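Local coordinates for CdiA toxin (Cupriavidus taiwanensis, PDB 5T87), which probably acts as the C-terminal catalytic toxin domain of a contact-dependent growth inhibition protein, held here in complex with the CdiI immunity protein, at residues E[6-9]-E[10-14]. Residues are numbered along the deposited sequence; the frame is centred on the assembly and turned at random.
Sequences NGQS and VLENS
The side-chain nitrogen NE2 of Q8 serves two acceptors: OE2 of E12, one helical turn on, and the backbone oxygen of M3 in the CdiI immunity protein, its stronger partner, while Q8 OE1 accepts from Y5 N of the same CdiI chain. The bond within the toxin is the slacker one, with NE2 to E12 OE2 at 3.2 Å and an N-H...O angle of 137°. The carboxylate is approached from above its plane, and the amide and carboxylate planes are turned 54° apart. Q8 reaches this place with CG anti to its backbone N (chi1 -170°) and a bend at chi2, while E12 runs extended beyond CG. E12 N donates to Q8 O at 3.0 Å, one of four consecutive i to i+4 bonds that define the short helix 7-12. V10 N to N6 O, at 3.2 Å, begins the series and N13 N to S9 O, at 3.1 Å, ends it. N6 occupies the N-cap position without a side-chain capping bond. On the face turned to strand 34-41, V10 CG2 lies 3.0 Å from N6 O, a tight approach, and the side chains of V10 and L11 pack on F37 of that strand, seating the helix against the sheet. At the end of the helix, L11 O accepts from both N and OG of S14, just past it. The two bonds to CdiI backbone are what would fix the rotation of the Q8 amide at the toxin-immunity interface; E12, which also packs on T2 of CdiI, probably adds only a modest restraint through its bent, out-of-plane bond.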
loop_
_atom_site.group_PDB
_atom_site.type_symbol
_atom_site.label_atom_id
_atom_site.label_comp_id
_atom_site.label_asym_id
_atom_site.label_seq_id
_atom_site.Cartn_x
_atom_site.Cartn_y
_atom_site.Cartn_z
ATOM N N ASN E 6 15.214 -5.519 -7.663
ATOM C CA ASN E 6 16.202 -5.548 -6.571
ATOM C C ASN E 6 15.624 -5.001 -5.247
ATOM O O ASN E 6 16.099 -4.000 -4.702
ATOM C CB ASN E 6 17.467 -4.790 -7.013
ATOM C CG ASN E 6 18.007 -5.286 -8.357
ATOM O OD1 ASN E 6 18.103 -6.494 -8.593
ATOM N ND2 ASN E 6 18.342 -4.353 -9.249
ATOM N N GLY E 7 14.609 -5.694 -4.729
ATOM C CA GLY E 7 13.827 -5.238 -3.568
ATOM C C GLY E 7 14.599 -4.839 -2.316
ATOM O O GLY E 7 14.406 -3.737 -1.780
ATOM N N GLN E 8 15.485 -5.720 -1.860
ATOM C CA GLN E 8 16.174 -5.516 -0.583
ATOM C C GLN E 8 17.087 -4.273 -0.589
ATOM O O GLN E 8 16.926 -3.388 0.258
ATOM C CB GLN E 8 16.931 -6.791 -0.176
ATOM C CG GLN E 8 17.486 -6.805 1.241
ATOM C CD GLN E 8 16.432 -6.533 2.297
ATOM O OE1 GLN E 8 15.518 -7.326 2.492
ATOM N NE2 GLN E 8 16.557 -5.411 2.984
ATOM N N SER E 9 18.000 -4.186 -1.561
ATOM C CA SER E 9 18.973 -3.071 -1.631
ATOM C C SER E 9 18.336 -1.714 -1.998
ATOM O O SER E 9 18.760 -0.656 -1.510
ATOM C CB SER E 9 20.122 -3.407 -2.596
ATOM O OG SER E 9 19.644 -3.770 -3.881
ATOM N N VAL E 10 17.317 -1.759 -2.851
ATOM C CA VAL E 10 16.536 -0.570 -3.209
ATOM C C VAL E 10 15.746 -0.027 -1.999
ATOM O O VAL E 10 15.635 1.195 -1.829
ATOM C CB VAL E 10 15.585 -0.861 -4.394
ATOM C CG1 VAL E 10 14.692 0.337 -4.681
ATOM C CG2 VAL E 10 16.376 -1.216 -5.656
ATOM N N LEU E 11 15.204 -0.932 -1.174
ATOM C CA LEU E 11 14.563 -0.563 0.100
ATOM C C LEU E 11 15.542 0.085 1.076
ATOM O O LEU E 11 15.221 1.114 1.667
ATOM C CB LEU E 11 13.908 -1.793 0.754
ATOM C CG LEU E 11 13.283 -1.681 2.159
ATOM C CD1 LEU E 11 12.256 -0.564 2.231
ATOM C CD2 LEU E 11 12.653 -3.008 2.562
ATOM N N GLU E 12 16.721 -0.522 1.248
ATOM C CA GLU E 12 17.745 0.008 2.176
ATOM C C GLU E 12 18.202 1.425 1.784
ATOM O O GLU E 12 18.314 2.294 2.646
ATOM C CB GLU E 12 18.928 -0.959 2.309
ATOM C CG GLU E 12 18.580 -2.236 3.076
ATOM C CD GLU E 12 19.620 -3.360 2.969
ATOM O OE1 GLU E 12 20.572 -3.244 2.175
ATOM O OE2 GLU E 12 19.492 -4.387 3.672
ATOM N N ASN E 13 18.387 1.677 0.488
ATOM C CA ASN E 13 18.744 3.019 0.011
ATOM C C ASN E 13 17.515 3.905 -0.292
ATOM O O ASN E 13 17.620 4.831 -1.095
ATOM C CB ASN E 13 19.671 2.931 -1.228
ATOM C CG ASN E 13 20.978 2.196 -0.943
ATOM O OD1 ASN E 13 21.228 1.135 -1.509
ATOM N ND2 ASN E 13 21.815 2.756 -0.060
ATOM N N SER E 14 16.368 3.642 0.346
ATOM C CA SER E 14 15.130 4.428 0.127
ATOM C C SER E 14 15.009 5.562 1.146
ATOM O O SER E 14 15.752 5.603 2.113
ATOM C CB SER E 14 13.883 3.530 0.198
ATOM O OG SER E 14 13.624 3.077 1.517
#